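Local coordinates for protein extracellular sialidase/neuraminidase, putative (Aspergillus fumigatus, PDB 2XZI) that probably hydrolyses terminal glycosidic linkages of sialic acids as an exo-sialidase of the six-bladed propeller family, with a preference for deaminated neuraminic acid (Kdn), at residues A[114-119]-A[155-160]; A[108-113]-A[214-219]. All coordinates share one frame; numbering follows the deposited sequence. Where two conformers were deposited one is given.

Contact 1: A[114-119]-A[155-160]; sequences TIYLFL and LTESRD
Leu-155 sets one methyl squarely on the Phe-118 ring: Leu-155 CD1 stands 3.6 Å from the ring centroid and 5° off its normal, a clear CH-pi contact. With CG anti to the backbone N (chi1 179°), the leucine reaches across to the neighbouring strand, and the same CD1 also touches CD1 of Tyr-116 at 3.9 Å. The Tyr-116 ring in turn carries CG2 of Thr-114 over the centre of one face. On the other side of the sheet, Leu-117 and Thr-156 lie side by side, the threonine methyl CG2 packing 3.9 Å from the leucine CB.

These pairs are held in register by the antiparallel ladder between 115-119 and 155-158. Ile-115 and Ser-158 exchange two backbone bonds, as do Leu-117 and Thr-156, where Leu-117 N reaches Thr-156 O at 2.8 Å. Beyond the strand ends, Arg-159 bends back on itself and its NH1 donates to Thr-114 OG1 over 2.9 Å, with an N-H...O angle of 140°; the same NH1 also bonds Gly-214 O. CG of Glu-157 lies against one face of this guanidinium, while the carboxylate turns to Ser-166.

Further out, Asp-112 bonds Thr-114 OG1, and Trp-218 meets both Tyr-116 and Phe-118 edge-to-face on the aromatic side, which strand 198-202 also flanks. Leu-70 of strand 68-74 packs on Leu-117 from the opposite face. One antiparallel sheet thus sandwiched between its neighbours, with strands 115-122 and 152-158 as its middle pair, is characteristic of a blade of the sialidase beta-propeller.

Contact 2: A[108-113]-A[214-219]; sequences VVDDDN and GNRTWS. With NO2 (nitrite ion), chain H.
Arg-216 grips the carboxylate of Asp-110 side-on, NE and NH2 each taking one oxygen through its syn lone pair. Arg-216 NE meets Asp-110 OD2 at 2.8 Å, almost straight at 177°. Arg-216 NH2 meets Asp-110 OD1 at 2.7 Å, and the two flat groups are nearly coplanar. A bend at chi2 (-68°) brings the guanidinium round to present this edge. Gly-214 N adds a third bond, reaching Asp-110 OD2 at 2.8 Å from above the carboxylate plane, and Asp-111 N donates to OD1 on its anti side. Each oxygen therefore accepts two N-H groups, which fixes the rotation of this buried carboxylate and would be expected to favour its ionised form.

Asp-110 also opens a type I beta turn closed by Asn-113 N on Asp-110 O, linking strands 101-109 and 115-122 as the first hairpin of a propeller blade. The 214-219 segment leads into strand 217-222, outermost in the following sheet, so the salt bridge ties one blade to the next. NH2 of Arg-216 bonds Gly-196 O as well, and Leu-198 packs against both partners.

The exposed side of the turn is looser. Asp-111, modelled in two conformers, comes near Arg-216 by charge alone and forms its salt bridge with Arg-192. Asp-112, bonded to Thr-114, merely packs near Gly-214. Farther along 214-219, Ser-219 OG donates to O2 of a nitrite ion at 3.0 Å, and Arg-210 also binds this probable crystallisation additive.

Overall arrangement
The centres of contact 1 and contact 2 are 9 Å apart, on the same side of the chain's centre. Strands 101-109 and 115-122 are neighbours in one sheet, with Val-108 N and Tyr-116 O 2.9 Å apart, so contact 1 pairs strands within this sheet while contact 2 joins its turn to the next. Arg-159 connects the two directly: its NH1 lies 2.8 Å from Gly-214 O, a probable hydrogen bond. Tyr-116 makes a second junction, its OH bonding Arg-216 N and its CE2 packing 3.5 Å from Asp-110 OD2. Neither contact contributes a residue to the two Kdn-binding pockets; the sodium ion is about 12 Å from the Leu-119 side chain.

Contact 1: A[114-119]-A[155-160]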
loop_
_atom_site.group_PDB
_atom_site.type_symbol
_atom_site.label_atom_id
_atom_site.label_comp_id
_atom_site.label_asym_id
_atom_site.label_seq_id
_atom_site.Cartn_x
_atom_site.Cartn_y
_atom_site.Cartn_z
ATOM N N THR A 114 0.051 18.823 -2.878
ATOM C CA THR A 114 1.367 18.213 -2.673
ATOM C C THR A 114 1.139 16.719 -2.399
ATOM O O THR A 114 0.312 16.353 -1.549
ATOM C CB THR A 114 2.127 18.823 -1.500
ATOM O OG1 THR A 114 2.485 20.172 -1.836
ATOM C CG2 THR A 114 3.400 18.039 -1.189
ATOM N N ILE A 115 1.843 15.875 -3.133
ATOM C CA ILE A 115 1.798 14.454 -2.815
ATOM C C ILE A 115 3.057 14.076 -2.043
ATOM O O ILE A 115 4.164 14.129 -2.568
ATOM C CB ILE A 115 1.628 13.541 -4.046
ATOM C CG1 ILE A 115 0.421 13.972 -4.898
ATOM C CG2 ILE A 115 1.475 12.090 -3.569
ATOM C CD1 ILE A 115 0.811 14.845 -6.105
ATOM N N TYR A 116 2.871 13.714 -0.780
ATOM C CA TYR A 116 3.935 13.233 0.043
ATOM C C TYR A 116 4.086 11.735 -0.149
ATOM O O TYR A 116 3.098 11.014 -0.238
ATOM C CB TYR A 116 3.617 13.513 1.500
ATOM C CG TYR A 116 3.798 14.933 1.988
ATOM C CD1 TYR A 116 5.069 15.511 2.048
ATOM C CD2 TYR A 116 2.709 15.652 2.466
ATOM C CE1 TYR A 116 5.236 16.805 2.551
ATOM C CE2 TYR A 116 2.869 16.934 2.966
ATOM C CZ TYR A 116 4.135 17.487 2.999
ATOM O OH TYR A 116 4.318 18.753 3.529
ATOM N N LEU A 117 5.331 11.268 -0.211
ATOM C CA LEU A 117 5.598 9.839 -0.279
ATOM C C LEU A 117 6.649 9.471 0.772
ATOM O O LEU A 117 7.832 9.809 0.650
ATOM C CB LEU A 117 6.010 9.413 -1.697
ATOM C CG LEU A 117 6.402 7.951 -1.897
ATOM C CD1 LEU A 117 5.186 7.078 -1.899
ATOM C CD2 LEU A 117 7.103 7.832 -3.228
ATOM N N PHE A 118 6.192 8.803 1.823
ATOM C CA PHE A 118 7.115 8.217 2.787
ATOM C C PHE A 118 7.621 6.875 2.278
ATOM O O PHE A 118 6.892 6.147 1.618
ATOM C CB PHE A 118 6.427 8.037 4.146
ATOM C CG PHE A 118 6.179 9.328 4.888
ATOM C CD1 PHE A 118 5.010 10.077 4.677
ATOM C CD2 PHE A 118 7.134 9.806 5.799
ATOM C CE1 PHE A 118 4.803 11.295 5.361
ATOM C CE2 PHE A 118 6.926 11.023 6.483
ATOM C CZ PHE A 118 5.753 11.751 6.258
ATOM N N LEU A 119 8.880 6.567 2.586
ATOM C CA LEU A 119 9.541 5.360 2.085
ATOM C C LEU A 119 10.472 4.823 3.151
ATOM O O LEU A 119 10.943 5.594 3.982
ATOM C CB LEU A 119 10.430 5.673 0.866
ATOM C CG LEU A 119 9.832 6.335 -0.356
ATOM C CD1 LEU A 119 10.924 6.829 -1.307
ATOM C CD2 LEU A 119 8.932 5.352 -1.063
ATOM N N LEU A 155 11.492 10.826 3.061
ATOM C CA LEU A 155 10.332 11.536 2.537
ATOM C C LEU A 155 10.675 12.250 1.246
ATOM O O LEU A 155 11.643 13.008 1.184
ATOM C CB LEU A 155 9.810 12.542 3.570
ATOM C CG LEU A 155 8.601 13.378 3.152
ATOM C CD1 LEU A 155 7.332 12.523 2.954
ATOM C CD2 LEU A 155 8.348 14.495 4.171
ATOM N N THR A 156 9.875 11.994 0.216
ATOM C CA THR A 156 9.924 12.783 -1.012
ATOM C C THR A 156 8.532 13.358 -1.255
ATOM O O THR A 156 7.539 12.920 -0.649
ATOM C CB THR A 156 10.432 11.936 -2.200
ATOM O OG1 THR A 156 10.351 12.711 -3.408
ATOM C CG2 THR A 156 9.608 10.669 -2.372
ATOM N N GLU A 157 8.450 14.376 -2.103
ATOM C CA GLU A 157 7.146 14.905 -2.470
ATOM C C GLU A 157 7.144 15.418 -3.892
ATOM O O GLU A 157 8.201 15.643 -4.483
ATOM C CB GLU A 157 6.660 15.972 -1.481
ATOM C CG GLU A 157 7.452 17.267 -1.484
ATOM C CD GLU A 157 8.775 17.165 -0.760
ATOM O OE1 GLU A 157 8.816 16.551 0.329
ATOM O OE2 GLU A 157 9.772 17.717 -1.265
ATOM N N SER A 158 5.943 15.538 -4.434
ATOM C CA SER A 158 5.747 16.107 -5.761
ATOM C C SER A 158 4.823 17.306 -5.672
ATOM O O SER A 158 3.814 17.275 -4.965
ATOM C CB SER A 158 5.178 15.051 -6.710
ATOM O OG SER A 158 4.811 15.618 -7.966
ATOM N N ARG A 159 5.186 18.364 -6.411
ATOM C CA ARG A 159 4.366 19.577 -6.465
ATOM C C ARG A 159 3.669 19.730 -7.815
ATOM O O ARG A 159 2.983 20.731 -8.046
ATOM C CB ARG A 159 5.228 20.825 -6.245
ATOM C CG ARG A 159 6.238 20.757 -5.126
ATOM C CD ARG A 159 5.586 20.674 -3.752
ATOM N NE ARG A 159 6.595 20.783 -2.697
ATOM C CZ ARG A 159 6.315 21.044 -1.419
ATOM N NH1 ARG A 159 5.048 21.166 -1.012
ATOM N NH2 ARG A 159 7.312 21.137 -0.539
ATOM N N ASP A 160 3.859 18.754 -8.696
ATOM C CA ASP A 160 3.361 18.833 -10.076
ATOM C C ASP A 160 2.569 17.585 -10.470
ATOM O O ASP A 160 2.740 17.026 -11.564
ATOM C CB ASP A 160 4.512 19.117 -11.048
ATOM C CG ASP A 160 5.615 18.069 -10.995
ATOM O OD1 ASP A 160 5.463 17.036 -10.298
ATOM O OD2 ASP A 160 6.666 18.276 -11.658
#

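Contact 2: A[108-113]-A[214-219]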
loop_
_atom_site.group_PDB
_atom_site.type_symbol
_atom_site.label_atom_id
_atom_site.label_comp_id
_atom_site.label_asym_id
_atom_site.label_seq_id
_atom_site.Cartn_x
_atom_site.Cartn_y
_atom_site.Cartn_z
ATOM N N VAL A 108 0.488 10.105 0.673
ATOM C CA VAL A 108 -0.701 10.815 1.106
ATOM C C VAL A 108 -0.798 12.122 0.313
ATOM O O VAL A 108 0.188 12.839 0.177
ATOM C CB VAL A 108 -0.717 11.059 2.648
ATOM C CG1 VAL A 108 0.514 11.849 3.116
ATOM C CG2 VAL A 108 -2.053 11.697 3.101
ATOM N N VAL A 109 -1.997 12.410 -0.166
ATOM C CA VAL A 109 -2.246 13.626 -0.914
ATOM C C VAL A 109 -2.710 14.710 0.061
ATOM O O VAL A 109 -3.687 14.536 0.783
ATOM C CB VAL A 109 -3.296 13.414 -2.022
ATOM C CG1 VAL A 109 -3.559 14.747 -2.759
ATOM C CG2 VAL A 109 -2.863 12.312 -3.008
ATOM N N ASP A 110 -1.982 15.827 0.080
ATOM C CA ASP A 110 -2.345 16.958 0.943
ATOM C C ASP A 110 -3.309 17.922 0.245
ATOM O O ASP A 110 -3.527 17.803 -0.961
ATOM C CB ASP A 110 -1.101 17.680 1.464
ATOM C CG ASP A 110 -1.277 18.221 2.880
ATOM O OD1 ASP A 110 -2.437 18.409 3.332
ATOM O OD2 ASP A 110 -0.243 18.458 3.538
ATOM N N ASP A 111 -3.872 18.878 0.999
ATOM C CA ASP A 111 -4.977 19.737 0.517
ATOM C C ASP A 111 -4.591 20.627 -0.662
ATOM O O ASP A 111 -5.450 21.025 -1.469
ATOM C CB ASP A 111 -5.493 20.667 1.627
ATOM C CG ASP A 111 -5.989 19.932 2.854
ATOM O OD1 ASP A 111 -6.180 18.696 2.805
ATOM O OD2 ASP A 111 -6.196 20.611 3.879
ATOM N N ASP A 112 -3.309 20.976 -0.729
ATOM C CA ASP A 112 -2.770 21.840 -1.783
ATOM C C ASP A 112 -2.378 21.047 -3.023
ATOM O O ASP A 112 -1.849 21.605 -3.980
ATOM C CB ASP A 112 -1.544 22.596 -1.263
ATOM C CG ASP A 112 -0.381 21.670 -0.921
ATOM O OD1 ASP A 112 -0.629 20.518 -0.471
ATOM O OD2 ASP A 112 0.783 22.064 -1.123
ATOM N N ASN A 113 -2.638 19.738 -2.971
ATOM C CA ASN A 113 -2.160 18.756 -3.956
ATOM C C ASN A 113 -0.676 18.421 -3.928
ATOM O O ASN A 113 -0.183 17.773 -4.847
ATOM C CB ASN A 113 -2.649 19.024 -5.392
ATOM C CG ASN A 113 -2.744 17.758 -6.195
ATOM O OD1 ASN A 113 -3.154 16.714 -5.675
ATOM N ND2 ASN A 113 -2.340 17.821 -7.468
ATOM N N GLY A 214 1.152 20.688 2.545
ATOM C CA GLY A 214 2.373 20.618 1.757
ATOM C C GLY A 214 3.579 21.300 2.390
ATOM O O GLY A 214 4.648 21.366 1.786
ATOM N N ASN A 215 3.396 21.791 3.620
ATOM C CA ASN A 215 4.503 22.357 4.415
ATOM C C ASN A 215 4.313 21.941 5.870
ATOM O O ASN A 215 4.439 22.747 6.813
ATOM C CB ASN A 215 4.608 23.888 4.276
ATOM C CG ASN A 215 5.422 24.332 3.055
ATOM O OD1 ASN A 215 6.662 24.354 3.079
ATOM N ND2 ASN A 215 4.725 24.715 1.991
ATOM N N ARG A 216 4.041 20.653 6.055
ATOM C CA ARG A 216 3.700 20.120 7.367
ATOM C C ARG A 216 4.880 19.984 8.298
ATOM O O ARG A 216 6.004 19.780 7.861
ATOM C CB ARG A 216 3.048 18.740 7.217
ATOM C CG ARG A 216 1.776 18.731 6.366
ATOM C CD ARG A 216 0.603 19.465 7.002
ATOM N NE ARG A 216 -0.607 19.131 6.270
ATOM C CZ ARG A 216 -1.822 19.111 6.789
ATOM N NH1 ARG A 216 -2.018 19.432 8.074
ATOM N NH2 ARG A 216 -2.849 18.762 6.027
ATOM N N THR A 217 4.594 20.108 9.585
ATOM C CA THR A 217 5.540 19.678 10.595
ATOM C C THR A 217 5.117 18.296 11.088
ATOM O O THR A 217 3.924 18.010 11.269
ATOM C CB THR A 217 5.661 20.700 11.716
ATOM O OG1 THR A 217 4.367 20.960 12.237
ATOM C CG2 THR A 217 6.234 21.999 11.166
ATOM N N TRP A 218 6.106 17.440 11.273
ATOM C CA TRP A 218 5.864 16.038 11.577
ATOM C C TRP A 218 6.161 15.747 13.033
ATOM O O TRP A 218 7.082 16.333 13.627
ATOM C CB TRP A 218 6.699 15.115 10.684
ATOM C CG TRP A 218 6.614 15.440 9.227
ATOM C CD1 TRP A 218 7.565 16.083 8.466
ATOM C CD2 TRP A 218 5.520 15.158 8.344
ATOM N NE1 TRP A 218 7.120 16.220 7.173
ATOM C CE2 TRP A 218 5.872 15.663 7.065
ATOM C CE3 TRP A 218 4.277 14.532 8.511
ATOM C CZ2 TRP A 218 5.026 15.541 5.953
ATOM C CZ3 TRP A 218 3.424 14.420 7.389
ATOM C CH2 TRP A 218 3.818 14.927 6.133
ATOM N N SER A 219 5.387 14.834 13.607
ATOM C CA SER A 219 5.695 14.322 14.944
ATOM C C SER A 219 5.311 12.847 15.012
ATOM O O SER A 219 4.667 12.320 14.089
ATOM C CB SER A 219 4.962 15.127 16.008
ATOM O OG SER A 219 3.575 15.021 15.838
HETATM N N NO2 H . 0.952 13.130 18.609
HETATM O O1 NO2 H . -0.487 13.283 18.403
HETATM O O2 NO2 H . 1.669 14.236 17.968
#